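Local coordinates for lysosome-associated membrane glycoprotein 1 (Mus musculus, PDB 5GV0) that is a heavily glycosylated membrane protein of lysosomes whose membrane-proximal luminal domain, a two-sheet beta fold, probably takes part in LAMP assembly, at residues A[2-7]-A[19-24]; A[23-27]-A[38-43]; A[27-32]-A[93-99]; A[72-76]-A[142-146]; A[81-87]-A[108-114]. One frame throughout, in Å; residues are numbered along the deposited sequence.

Contact 1 of 5, residues A[2-7]-A[19-24]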
# COMPACT_ATOMS: atom_id res chain seq x y z
N PRO A 2 -6.27 -12.16 -3.40
CA PRO A 2 -6.07 -11.68 -2.02
C PRO A 2 -7.37 -11.18 -1.41
O PRO A 2 -8.30 -10.76 -2.11
CB PRO A 2 -5.06 -10.54 -2.17
CG PRO A 2 -5.20 -10.10 -3.59
CD PRO A 2 -5.59 -11.30 -4.39
N THR A 3 -7.43 -11.22 -0.09
CA THR A 3 -8.61 -10.83 0.65
C THR A 3 -8.71 -9.32 0.82
O THR A 3 -7.72 -8.66 1.15
CB THR A 3 -8.60 -11.51 2.02
OG1 THR A 3 -8.61 -12.93 1.85
CG2 THR A 3 -9.80 -11.08 2.85
N VAL A 4 -9.89 -8.76 0.58
CA VAL A 4 -10.15 -7.34 0.84
C VAL A 4 -10.18 -7.08 2.34
O VAL A 4 -10.96 -7.70 3.06
CB VAL A 4 -11.48 -6.87 0.21
CG1 VAL A 4 -11.82 -5.45 0.65
CG2 VAL A 4 -11.41 -6.96 -1.30
N SER A 5 -9.32 -6.17 2.80
CA SER A 5 -9.25 -5.81 4.21
C SER A 5 -9.52 -4.33 4.38
O SER A 5 -9.22 -3.53 3.48
CB SER A 5 -7.87 -6.16 4.79
OG SER A 5 -7.62 -7.54 4.66
N LYS A 6 -10.07 -3.97 5.53
CA LYS A 6 -10.40 -2.58 5.81
C LYS A 6 -9.42 -1.98 6.80
O LYS A 6 -8.93 -2.64 7.72
CB LYS A 6 -11.84 -2.49 6.33
CG LYS A 6 -12.85 -3.03 5.33
CD LYS A 6 -14.28 -2.73 5.72
CE LYS A 6 -15.25 -3.38 4.74
NZ LYS A 6 -14.93 -3.03 3.33
N TYR A 7 -9.11 -0.71 6.57
CA TYR A 7 -8.15 0.02 7.39
C TYR A 7 -8.66 1.41 7.73
O TYR A 7 -9.25 2.08 6.88
CB TYR A 7 -6.80 0.13 6.67
CG TYR A 7 -6.24 -1.19 6.17
CD1 TYR A 7 -5.44 -1.97 6.99
CD2 TYR A 7 -6.49 -1.63 4.88
CE1 TYR A 7 -4.91 -3.17 6.54
CE2 TYR A 7 -5.97 -2.82 4.43
CZ TYR A 7 -5.18 -3.59 5.26
OH TYR A 7 -4.65 -4.78 4.80
N ALA A 19 -9.24 2.88 3.99
CA ALA A 19 -8.93 2.00 2.87
C ALA A 19 -9.70 0.71 2.96
O ALA A 19 -9.90 0.14 4.04
CB ALA A 19 -7.45 1.73 2.81
N SER A 20 -10.14 0.25 1.80
CA SER A 20 -10.70 -1.08 1.63
C SER A 20 -9.98 -1.66 0.43
O SER A 20 -10.19 -1.22 -0.70
CB SER A 20 -12.21 -1.03 1.40
OG SER A 20 -12.72 -2.33 1.20
N MET A 21 -9.07 -2.61 0.67
CA MET A 21 -8.22 -3.03 -0.42
C MET A 21 -7.65 -4.42 -0.24
O MET A 21 -7.50 -4.91 0.89
CB MET A 21 -7.06 -2.04 -0.61
CG MET A 21 -6.21 -1.81 0.62
SD MET A 21 -5.11 -0.41 0.34
CE MET A 21 -4.31 -0.31 1.93
N ALA A 22 -7.35 -5.04 -1.38
CA ALA A 22 -6.72 -6.34 -1.44
C ALA A 22 -5.32 -6.17 -2.03
O ALA A 22 -5.18 -5.65 -3.14
CB ALA A 22 -7.55 -7.30 -2.29
N LEU A 23 -4.31 -6.59 -1.29
CA LEU A 23 -2.91 -6.35 -1.65
C LEU A 23 -2.09 -7.62 -1.67
O LEU A 23 -2.35 -8.55 -0.90
CB LEU A 23 -2.27 -5.36 -0.68
CG LEU A 23 -2.95 -4.00 -0.48
CD1 LEU A 23 -2.23 -3.27 0.63
CD2 LEU A 23 -2.94 -3.19 -1.75
N GLN A 24 -1.08 -7.64 -2.53
CA GLN A 24 -0.23 -8.80 -2.71
C GLN A 24 1.18 -8.35 -3.05
O GLN A 24 1.36 -7.49 -3.91
CB GLN A 24 -0.80 -9.68 -3.81
CG GLN A 24 0.06 -10.83 -4.27
CD GLN A 24 -0.60 -11.55 -5.42
OE1 GLN A 24 -0.40 -11.20 -6.58
NE2 GLN A 24 -1.42 -12.54 -5.10
O HOH W 1 -5.12 -8.00 1.16
O HOH W 2 -5.12 -5.44 2.28
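The Y7 ring is met obliquely by M21 CE, 3.9 Å from its CD2, with A19 CB and M21 CG also in van der Waals range, and at its edge, in the ring plane, a water meets the phenol oxygen. This is the antiparallel hairpin of strands 5-11 and 14-30, one of the pairings in the larger of the domain's two sheets. S5 and Y7 form hydrogen-bonded pairs with M21 and A19, and the S5 N to M21 O bond is almost straight (N-H...O 178°), although the donor stands well above the carbonyl plane. M21 CG sits between its own backbone N and carbonyl carbon (chi1 57°), and the rest of the chain runs out extended, crossing Y7 at about a right angle. L60 of strand 57-64 touches both side chains, so this face packs against the other sheet. On the other face K6 NZ reaches back to S20 OG in a weak hydrogen bond, while V4 CG1 comes within 3.3 Å of the same S20 OG. Toward the N terminus, P2 CG and V4 CG2 rest on A22 CB. One water links T3 O to L23 N beyond the last direct pair; the other, 2.6 Å from Y7 OH, donates a second hydrogen bond to M21 O.

Contact 2 of 5, residues A[23-27]-A[38-43]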
# COMPACT_ATOMS: atom_id res chain seq x y z
N LEU A 23 -4.31 -6.59 -1.29
CA LEU A 23 -2.91 -6.35 -1.65
C LEU A 23 -2.09 -7.62 -1.67
O LEU A 23 -2.35 -8.55 -0.90
CB LEU A 23 -2.27 -5.36 -0.68
CG LEU A 23 -2.95 -4.00 -0.48
CD1 LEU A 23 -2.23 -3.27 0.63
CD2 LEU A 23 -2.94 -3.19 -1.75
N GLN A 24 -1.08 -7.64 -2.53
CA GLN A 24 -0.23 -8.80 -2.71
C GLN A 24 1.18 -8.35 -3.05
O GLN A 24 1.36 -7.49 -3.91
CB GLN A 24 -0.80 -9.68 -3.81
CG GLN A 24 0.06 -10.83 -4.27
CD GLN A 24 -0.60 -11.55 -5.42
OE1 GLN A 24 -0.40 -11.20 -6.58
NE2 GLN A 24 -1.42 -12.54 -5.10
N LEU A 25 2.17 -8.91 -2.36
CA LEU A 25 3.56 -8.66 -2.71
C LEU A 25 4.04 -9.72 -3.69
O LEU A 25 3.88 -10.91 -3.45
CB LEU A 25 4.44 -8.66 -1.46
CG LEU A 25 4.04 -7.65 -0.38
CD1 LEU A 25 4.70 -8.03 0.93
CD2 LEU A 25 4.45 -6.25 -0.80
N ASN A 26 4.63 -9.29 -4.79
CA ASN A 26 5.22 -10.20 -5.76
C ASN A 26 6.72 -10.01 -5.70
O ASN A 26 7.24 -8.96 -6.09
CB ASN A 26 4.66 -9.93 -7.16
CG ASN A 26 5.19 -10.89 -8.22
OD1 ASN A 26 6.38 -11.22 -8.24
ND2 ASN A 26 4.32 -11.31 -9.12
N ILE A 27 7.43 -11.01 -5.18
CA ILE A 27 8.86 -10.86 -4.95
C ILE A 27 9.68 -11.94 -5.65
O ILE A 27 9.39 -13.14 -5.56
CB ILE A 27 9.19 -10.84 -3.43
CG1 ILE A 27 10.68 -10.60 -3.22
CG2 ILE A 27 8.72 -12.12 -2.74
CD1 ILE A 27 11.01 -10.03 -1.87
N THR A 38 10.16 -16.75 -7.86
CA THR A 38 9.19 -15.67 -7.71
C THR A 38 8.00 -16.18 -6.92
O THR A 38 7.41 -17.20 -7.26
CB THR A 38 8.74 -15.15 -9.08
OG1 THR A 38 9.88 -14.63 -9.78
CG2 THR A 38 7.71 -14.04 -8.92
N ARG A 39 7.66 -15.48 -5.84
CA ARG A 39 6.54 -15.87 -4.98
C ARG A 39 5.61 -14.70 -4.70
O ARG A 39 6.03 -13.53 -4.70
CB ARG A 39 7.04 -16.43 -3.64
CG ARG A 39 8.00 -17.60 -3.74
CD ARG A 39 8.18 -18.25 -2.37
NE ARG A 39 9.37 -19.10 -2.30
CZ ARG A 39 9.42 -20.36 -2.73
NH1 ARG A 39 10.55 -21.05 -2.62
NH2 ARG A 39 8.36 -20.91 -3.28
N ALA A 40 4.35 -15.02 -4.45
CA ALA A 40 3.38 -14.02 -4.02
C ALA A 40 3.06 -14.19 -2.55
O ALA A 40 2.85 -15.30 -2.07
CB ALA A 40 2.10 -14.12 -4.84
N PHE A 41 3.03 -13.07 -1.84
CA PHE A 41 2.64 -13.04 -0.44
C PHE A 41 1.47 -12.09 -0.29
O PHE A 41 1.62 -10.88 -0.43
CB PHE A 41 3.81 -12.60 0.44
CG PHE A 41 4.97 -13.55 0.42
CD1 PHE A 41 4.99 -14.64 1.27
CD2 PHE A 41 6.02 -13.37 -0.46
CE1 PHE A 41 6.05 -15.52 1.25
CE2 PHE A 41 7.08 -14.25 -0.48
CZ PHE A 41 7.09 -15.33 0.38
N ASN A 42 0.29 -12.65 -0.03
CA ASN A 42 -0.88 -11.82 0.16
C ASN A 42 -0.84 -11.10 1.49
O ASN A 42 -0.45 -11.68 2.51
CB ASN A 42 -2.16 -12.66 0.07
CG ASN A 42 -2.44 -13.15 -1.34
OD1 ASN A 42 -1.85 -12.67 -2.30
ND2 ASN A 42 -3.36 -14.09 -1.46
N ILE A 43 -1.23 -9.84 1.49
CA ILE A 43 -1.47 -9.14 2.73
C ILE A 43 -2.71 -9.77 3.33
O ILE A 43 -3.76 -9.84 2.69
CB ILE A 43 -1.65 -7.65 2.53
CG1 ILE A 43 -0.38 -7.04 1.93
CG2 ILE A 43 -2.00 -6.98 3.85
CD1 ILE A 43 0.90 -7.45 2.62
O HOH W 1 -5.12 -8.00 1.16
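Q24 and N42 join their side-chain amides across a non-hydrogen-bonded pair: Q24 NE2 gives a hydrogen bond of 2.8 Å to N42 OD1. With CG anti to its backbone N (chi1 172°) and an extended chain beyond, Q24 lays its amide beside A40 CB and nearly coplanar with that of N42, and the donor lies in the carbonyl plane. The amide oxygen, Q24 OE1, is held by N136 ND2, so both ends of the group are fixed. The face of L25, I27 and F41 is mostly apolar, R39 being the exception; its guanidinium turns away to D95 and Y29. I27 places CG1 anti to its backbone N (chi1 -176°), which leaves CG2 to meet the F41 ring at its edge, 3.5 Å from CE2 and near the ring plane. I43 CG1 packs 3.6 Å from L23 CB, while I43 CD1 approaches L25 CD1; R67 and L69 of the other sheet touch both L25 and I43. Paired backbone bonds link L25 with F41 and I27 with R39. Strands 14-30 and 36-42 thus form a regular antiparallel beta hairpin, polar on the Q24 and N26 face and packed on the other against the second sheet of the LAMP beta-prism.

Contact 3 of 5, residues A[27-32]-A[93-99]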
# COMPACT_ATOMS: atom_id res chain seq x y z
N ILE A 27 7.43 -11.01 -5.18
CA ILE A 27 8.86 -10.86 -4.95
C ILE A 27 9.68 -11.94 -5.65
O ILE A 27 9.39 -13.14 -5.56
CB ILE A 27 9.19 -10.84 -3.43
CG1 ILE A 27 10.68 -10.60 -3.22
CG2 ILE A 27 8.72 -12.12 -2.74
CD1 ILE A 27 11.01 -10.03 -1.87
N THR A 28 10.69 -11.48 -6.38
CA THR A 28 11.64 -12.37 -7.03
C THR A 28 12.94 -12.33 -6.24
O THR A 28 13.46 -11.25 -5.96
CB THR A 28 11.88 -11.95 -8.48
OG1 THR A 28 10.63 -12.00 -9.19
CG2 THR A 28 12.88 -12.87 -9.15
N TYR A 29 13.47 -13.49 -5.86
CA TYR A 29 14.68 -13.52 -5.06
C TYR A 29 15.52 -14.77 -5.28
O TYR A 29 15.06 -15.75 -5.85
CB TYR A 29 14.34 -13.37 -3.57
CG TYR A 29 13.58 -14.53 -2.95
CD1 TYR A 29 12.20 -14.64 -3.08
CD2 TYR A 29 14.25 -15.49 -2.21
CE1 TYR A 29 11.51 -15.68 -2.49
CE2 TYR A 29 13.57 -16.54 -1.62
CZ TYR A 29 12.20 -16.63 -1.76
OH TYR A 29 11.51 -17.67 -1.18
N LEU A 30 16.76 -14.71 -4.81
CA LEU A 30 17.70 -15.82 -4.89
C LEU A 30 17.59 -16.71 -3.67
O LEU A 30 17.73 -16.24 -2.54
CB LEU A 30 19.13 -15.30 -5.02
CG LEU A 30 19.56 -14.74 -6.37
CD1 LEU A 30 20.94 -14.09 -6.27
CD2 LEU A 30 19.56 -15.84 -7.41
N LYS A 31 17.35 -18.00 -3.89
CA LYS A 31 17.29 -18.97 -2.81
C LYS A 31 18.70 -19.39 -2.39
O LYS A 31 19.68 -19.04 -3.04
CB LYS A 31 16.48 -20.20 -3.22
CG LYS A 31 15.05 -19.88 -3.65
CD LYS A 31 14.20 -21.13 -3.74
CE LYS A 31 14.74 -22.11 -4.77
NZ LYS A 31 14.00 -23.40 -4.73
N LYS A 32 18.79 -20.13 -1.29
CA LYS A 32 20.08 -20.61 -0.79
C LYS A 32 20.78 -21.50 -1.81
O LYS A 32 22.01 -21.49 -1.90
CB LYS A 32 19.90 -21.39 0.51
CG LYS A 32 19.37 -20.58 1.67
CD LYS A 32 19.48 -21.36 2.97
CE LYS A 32 18.73 -20.68 4.09
NZ LYS A 32 18.90 -19.20 4.04
N LEU A 93 12.85 -14.21 4.66
CA LEU A 93 12.55 -15.38 3.85
C LEU A 93 13.54 -16.48 4.20
O LEU A 93 14.70 -16.42 3.79
CB LEU A 93 12.64 -15.05 2.36
CG LEU A 93 11.63 -14.06 1.76
CD1 LEU A 93 12.06 -13.66 0.36
CD2 LEU A 93 10.25 -14.67 1.73
N PRO A 94 13.08 -17.49 4.96
CA PRO A 94 13.96 -18.55 5.47
C PRO A 94 14.78 -19.26 4.39
O PRO A 94 15.91 -19.64 4.68
CB PRO A 94 12.97 -19.52 6.14
CG PRO A 94 11.82 -18.67 6.52
CD PRO A 94 11.69 -17.67 5.40
N ASP A 95 14.24 -19.42 3.19
CA ASP A 95 14.95 -20.17 2.15
C ASP A 95 15.76 -19.28 1.21
O ASP A 95 16.29 -19.75 0.20
CB ASP A 95 13.97 -21.02 1.34
CG ASP A 95 13.06 -20.20 0.44
OD1 ASP A 95 12.89 -18.98 0.68
OD2 ASP A 95 12.50 -20.79 -0.51
N ALA A 96 15.87 -17.99 1.54
CA ALA A 96 16.63 -17.06 0.71
C ALA A 96 18.12 -17.07 1.04
O ALA A 96 18.51 -17.35 2.16
CB ALA A 96 16.07 -15.65 0.85
N LEU A 97 18.93 -16.74 0.04
CA LEU A 97 20.37 -16.56 0.24
C LEU A 97 20.62 -15.47 1.28
O LEU A 97 21.45 -15.62 2.17
CB LEU A 97 21.06 -16.20 -1.07
CG LEU A 97 22.59 -16.19 -1.03
CD1 LEU A 97 23.11 -17.60 -0.77
CD2 LEU A 97 23.16 -15.63 -2.32
N VAL A 98 19.89 -14.36 1.14
CA VAL A 98 19.89 -13.31 2.14
C VAL A 98 18.52 -13.30 2.80
O VAL A 98 17.59 -12.68 2.29
CB VAL A 98 20.21 -11.93 1.54
CG1 VAL A 98 20.28 -10.87 2.63
CG2 VAL A 98 21.51 -11.98 0.75
N PRO A 99 18.39 -14.00 3.93
CA PRO A 99 17.10 -14.24 4.59
C PRO A 99 16.36 -12.96 4.98
O PRO A 99 15.16 -12.83 4.71
CB PRO A 99 17.48 -15.04 5.84
CG PRO A 99 18.80 -15.64 5.52
CD PRO A 99 19.50 -14.65 4.66
O HOH W 3 18.45 -13.83 -1.34
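I27 opens the contact lightly, its CD1 4.4 Å from L93 CD1. Two residues on, the Y29 ring takes that same L93 CD1 over the centre of one face, a CH-pi contact of 3.4 Å to the centroid, while A96 CB lies 3.6 Å from Y29 CD2. With CG between its backbone N and carbonyl carbon (chi1 68°), Y29 directs its hydroxyl to D95, donating a 2.7 Å hydrogen bond to the syn lone pair of OD1. L30 O accepts from L97 N and from a water that in turn accepts from V98 N. K31 CA makes a CA-H...O contact of 3.3 Å with D95 O, which also accepts from K32 N. K32 finally bends at its last torsion (chi4 -40°) to bring NZ 2.7 Å from A96 O, on the type I turn from L93 to A96. R39 forms a salt bridge with D95 OD2 and also binds Y29 OH. The carboxylate is therefore gripped through both oxygens, and the arginine beside it would probably favour its charged form.

Contact 4 of 5, residues A[72-76]-A[142-146]. With NAG (2-acetamido-2-deoxy-beta-D-glucopyranose), chain G.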
# COMPACT_ATOMS: atom_id res chain seq x y z
N GLN A 72 3.25 4.72 2.22
CA GLN A 72 3.35 6.13 2.54
C GLN A 72 2.58 6.93 1.52
O GLN A 72 2.77 6.75 0.32
CB GLN A 72 4.82 6.57 2.60
CG GLN A 72 5.65 5.75 3.55
CD GLN A 72 6.91 6.45 4.01
OE1 GLN A 72 7.37 7.41 3.39
NE2 GLN A 72 7.48 5.97 5.11
N PHE A 73 1.69 7.79 1.99
CA PHE A 73 0.89 8.63 1.13
C PHE A 73 1.35 10.07 1.26
O PHE A 73 1.69 10.53 2.35
CB PHE A 73 -0.60 8.52 1.48
CG PHE A 73 -1.17 7.16 1.20
CD1 PHE A 73 -1.04 6.14 2.13
CD2 PHE A 73 -1.81 6.90 0.01
CE1 PHE A 73 -1.56 4.87 1.86
CE2 PHE A 73 -2.32 5.64 -0.26
CZ PHE A 73 -2.20 4.63 0.66
N GLY A 74 1.37 10.78 0.14
CA GLY A 74 1.74 12.17 0.12
C GLY A 74 0.66 12.99 -0.54
O GLY A 74 -0.28 12.46 -1.13
N MET A 75 0.80 14.30 -0.45
CA MET A 75 -0.09 15.16 -1.18
C MET A 75 0.54 16.50 -1.43
O MET A 75 1.45 16.92 -0.72
CB MET A 75 -1.42 15.33 -0.44
CG MET A 75 -1.32 15.99 0.89
SD MET A 75 -2.88 16.84 1.14
CE MET A 75 -2.58 18.36 0.24
N ASN A 76 0.04 17.14 -2.47
CA ASN A 76 0.57 18.39 -2.95
C ASN A 76 -0.52 19.42 -2.72
O ASN A 76 -1.57 19.39 -3.37
CB ASN A 76 0.94 18.22 -4.42
CG ASN A 76 1.49 19.46 -5.05
OD1 ASN A 76 1.69 20.49 -4.40
ND2 ASN A 76 1.74 19.38 -6.34
N VAL A 142 -9.47 3.96 -1.55
CA VAL A 142 -8.56 4.54 -0.58
C VAL A 142 -8.66 6.07 -0.57
O VAL A 142 -8.92 6.70 -1.60
CB VAL A 142 -7.09 4.09 -0.84
CG1 VAL A 142 -6.58 4.61 -2.18
CG2 VAL A 142 -6.18 4.52 0.30
N GLN A 143 -8.49 6.65 0.60
CA GLN A 143 -8.54 8.09 0.76
C GLN A 143 -7.60 8.53 1.87
O GLN A 143 -7.65 7.99 2.98
CB GLN A 143 -9.97 8.53 1.05
CG GLN A 143 -10.16 10.04 1.14
CD GLN A 143 -11.63 10.41 1.20
OE1 GLN A 143 -12.48 9.68 0.70
NE2 GLN A 143 -11.93 11.55 1.82
N ALA A 144 -6.73 9.49 1.57
CA ALA A 144 -5.73 9.97 2.51
C ALA A 144 -5.86 11.47 2.75
O ALA A 144 -6.29 12.22 1.85
CB ALA A 144 -4.32 9.63 2.01
N PHE A 145 -5.50 11.86 3.97
CA PHE A 145 -5.42 13.24 4.46
C PHE A 145 -6.81 13.75 4.85
O PHE A 145 -7.24 13.52 5.97
CB PHE A 145 -4.70 14.15 3.45
CG PHE A 145 -3.24 13.79 3.28
CD1 PHE A 145 -2.29 14.29 4.16
CD2 PHE A 145 -2.84 12.92 2.28
CE1 PHE A 145 -0.96 13.93 4.04
CE2 PHE A 145 -1.50 12.55 2.15
CZ PHE A 145 -0.56 13.07 3.04
N LYS A 146 -7.52 14.40 3.94
CA LYS A 146 -8.84 14.92 4.27
C LYS A 146 -9.90 13.82 4.24
O LYS A 146 -10.10 13.17 3.21
CB LYS A 146 -9.21 16.05 3.31
CG LYS A 146 -10.52 16.75 3.64
CD LYS A 146 -10.62 18.04 2.83
CE LYS A 146 -11.92 18.77 3.11
NZ LYS A 146 -13.10 17.95 2.72
C1 NAG G . 2.26 20.48 -7.10
C2 NAG G . 3.20 20.02 -8.19
C3 NAG G . 3.78 21.23 -8.91
C4 NAG G . 2.65 22.09 -9.45
C5 NAG G . 1.62 22.42 -8.36
C6 NAG G . 0.37 23.04 -8.93
C7 NAG G . 4.44 17.91 -8.10
C8 NAG G . 5.57 17.16 -7.46
N2 NAG G . 4.25 19.16 -7.67
O3 NAG G . 4.63 20.80 -9.97
O4 NAG G . 3.18 23.31 -9.97
O5 NAG G . 1.20 21.23 -7.68
O6 NAG G . -0.25 22.16 -9.86
O7 NAG G . 3.73 17.40 -8.96
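Strands 67-76 and 140-144 face each other side chain to side chain, with 6.9 Å between the CA atoms of F73 and A144, too far for backbone pairing. Beyond A144 the chain leaves its strand at F145, whose backbone takes a positive phi (80°), and the ring comes to lie against the backbone and side chains of 73-75. M75 covers one face of that ring. Its CG stands over the centre, 3.5 Å from the centroid and close to the ring normal, and M75 SD lies 4.1 Å from the F145 centroid, a Met-aromatic contact. CG sits between the backbone N and carbonyl carbon of M75 (chi1 63°), and a bend at chi3 carries the methyl end off the ring. At the ring's edge F145 CZ meets F73 O at 3.5 Å. Deeper in, F73 CB packs on A144 CB at 3.9 Å, and F73 CZ reaches V142 CG2; L17 touches all three of these side chains. F82 joins from strand 81-92, against M75, A144 and F145. Next to this buried patch N76 carries an N-linked N-acetylglucosamine, bonded from ND2 to C1. Apolar side chains meeting from two sheets form the core of the beta-prism fold of LAMP luminal domains.

Contact 5 of 5, residues A[81-87]-A[108-114]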
# COMPACT_ATOMS: atom_id res chain seq x y z
N LEU A 81 -4.12 17.04 -4.51
CA LEU A 81 -4.14 15.64 -4.92
C LEU A 81 -3.38 14.85 -3.89
O LEU A 81 -2.35 15.32 -3.39
CB LEU A 81 -3.50 15.44 -6.29
CG LEU A 81 -4.17 16.06 -7.51
CD1 LEU A 81 -3.25 15.94 -8.71
CD2 LEU A 81 -5.49 15.38 -7.80
N PHE A 82 -3.87 13.65 -3.56
CA PHE A 82 -3.09 12.72 -2.75
C PHE A 82 -2.74 11.50 -3.57
O PHE A 82 -3.35 11.23 -4.61
CB PHE A 82 -3.84 12.31 -1.46
CG PHE A 82 -5.07 11.47 -1.70
CD1 PHE A 82 -4.98 10.09 -1.83
CD2 PHE A 82 -6.32 12.07 -1.78
CE1 PHE A 82 -6.12 9.33 -2.05
CE2 PHE A 82 -7.46 11.31 -1.99
CZ PHE A 82 -7.36 9.94 -2.12
N PHE A 83 -1.75 10.74 -3.10
CA PHE A 83 -1.26 9.59 -3.84
C PHE A 83 -0.36 8.75 -2.96
O PHE A 83 0.19 9.23 -1.96
CB PHE A 83 -0.48 10.04 -5.10
CG PHE A 83 0.52 11.13 -4.85
CD1 PHE A 83 1.82 10.83 -4.48
CD2 PHE A 83 0.15 12.46 -4.98
CE1 PHE A 83 2.74 11.84 -4.24
CE2 PHE A 83 1.07 13.47 -4.74
CZ PHE A 83 2.36 13.16 -4.37
N LEU A 84 -0.25 7.48 -3.32
CA LEU A 84 0.77 6.60 -2.75
C LEU A 84 2.12 7.08 -3.27
O LEU A 84 2.34 7.10 -4.50
CB LEU A 84 0.52 5.15 -3.15
CG LEU A 84 1.56 4.14 -2.65
CD1 LEU A 84 1.41 3.92 -1.15
CD2 LEU A 84 1.43 2.83 -3.40
N GLN A 85 3.00 7.50 -2.37
CA GLN A 85 4.30 8.01 -2.79
C GLN A 85 5.45 7.08 -2.39
O GLN A 85 6.55 7.21 -2.91
CB GLN A 85 4.53 9.42 -2.23
CG GLN A 85 4.68 9.52 -0.73
CD GLN A 85 4.92 10.94 -0.28
OE1 GLN A 85 5.13 11.85 -1.10
NE2 GLN A 85 4.88 11.15 1.03
N GLY A 86 5.19 6.15 -1.49
CA GLY A 86 6.27 5.30 -1.03
C GLY A 86 5.85 3.94 -0.52
O GLY A 86 4.74 3.77 -0.03
N VAL A 87 6.76 2.98 -0.66
CA VAL A 87 6.59 1.65 -0.10
C VAL A 87 7.88 1.24 0.62
O VAL A 87 8.97 1.44 0.09
CB VAL A 87 6.26 0.61 -1.20
CG1 VAL A 87 6.51 -0.82 -0.71
CG2 VAL A 87 4.84 0.79 -1.68
N LEU A 108 7.24 6.99 -5.73
CA LEU A 108 6.07 6.45 -6.40
C LEU A 108 5.01 7.52 -6.61
O LEU A 108 5.01 8.55 -5.94
CB LEU A 108 5.46 5.31 -5.58
CG LEU A 108 6.41 4.21 -5.15
CD1 LEU A 108 5.67 3.17 -4.33
CD2 LEU A 108 7.06 3.53 -6.35
N LYS A 109 4.11 7.26 -7.55
CA LYS A 109 2.90 8.06 -7.66
C LYS A 109 1.80 7.19 -8.22
O LYS A 109 1.66 7.02 -9.44
CB LYS A 109 3.12 9.30 -8.54
CG LYS A 109 1.88 10.19 -8.61
CD LYS A 109 2.18 11.58 -9.14
CE LYS A 109 2.82 12.45 -8.07
NZ LYS A 109 3.01 13.85 -8.55
N ALA A 110 1.03 6.59 -7.32
CA ALA A 110 -0.07 5.73 -7.69
C ALA A 110 -1.26 6.03 -6.80
O ALA A 110 -1.14 6.80 -5.84
CB ALA A 110 0.33 4.26 -7.60
N LEU A 111 -2.40 5.42 -7.12
CA LEU A 111 -3.62 5.58 -6.33
C LEU A 111 -3.95 7.06 -6.14
O LEU A 111 -4.39 7.48 -5.07
CB LEU A 111 -3.48 4.86 -4.98
CG LEU A 111 -2.84 3.47 -4.96
CD1 LEU A 111 -2.88 2.87 -3.55
CD2 LEU A 111 -3.50 2.53 -5.97
N GLN A 112 -3.75 7.85 -7.18
CA GLN A 112 -3.89 9.29 -7.08
C GLN A 112 -5.34 9.74 -7.23
O GLN A 112 -6.04 9.32 -8.15
CB GLN A 112 -3.02 9.98 -8.13
CG GLN A 112 -3.06 11.51 -8.05
CD GLN A 112 -2.03 12.17 -8.94
OE1 GLN A 112 -0.98 12.61 -8.47
NE2 GLN A 112 -2.33 12.27 -10.23
N ALA A 113 -5.77 10.62 -6.33
CA ALA A 113 -7.10 11.20 -6.41
C ALA A 113 -7.13 12.58 -5.78
O ALA A 113 -6.25 12.96 -5.01
CB ALA A 113 -8.12 10.28 -5.74
N THR A 114 -8.18 13.32 -6.12
CA THR A 114 -8.45 14.61 -5.53
C THR A 114 -8.66 14.53 -4.03
O THR A 114 -9.41 13.68 -3.54
CB THR A 114 -9.70 15.22 -6.17
OG1 THR A 114 -9.54 15.22 -7.60
CG2 THR A 114 -9.94 16.63 -5.65
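K109 lays its side chain across the F83 ring. From CB the chain leaves with CG anti to the backbone N (chi1 -177°), and CG passes 4.1 Å from F83 CG. The bend at chi3 then sets CE over the middle of one face, 3.7 Å from the centroid and nearly on the normal, a CH-pi contact. NZ ends above the same face at 4.6 Å from the centroid, a cation-pi interaction, and the lysine also touches the glycan linked to N76. Beside the ring and pointing the same way runs Q112, whose OE1 approaches F83 CD2 at 3.7 Å with the amide turned steeply to the ring. On the inner side F82 CZ meets A113 CB, and A113 O lies over one face of the F82 ring. L108 CD1 packs 3.7 Å from V87 CG2. In the backbone F82 pairs with A113 and L84 with A110, each through two hydrogen bonds, and L108 N adds one to Q85 O. The register slips by one residue between the pairs, where the chain turns a corner at L111; L111 O is buried there without a polar partner. Another bulge lies on the far side of strand 81-92, where Q85 and G86 both face Q72. The contact is thus an antiparallel strand pairing interrupted by a beta bulge, in the second sheet.

Overall arrangement
Contacts 1, 2 and 3 follow one another along the long strand 14-30: contacts 1 and 2 share L23, Q24 and a water, and contact 2 passes into contact 3 through I27, with R39 NE 2.8 Å from Y29 OH. Contact 4 spans the two sheets and meets contact 5 through the neighbouring strands 67-76 and 81-92, their centres about 7 Å apart; Q72 O pairs with Q85 N. A19 CB, 4.0 Å from V142 CG2, connects contact 1 to contact 4. Contacts 3 and 4 lie on opposite sides of the chain's centre, about 33 Å between centres. The glycan carried by N76 in contact 4 also touches K109 of contact 5, while L108 touches the one at N105.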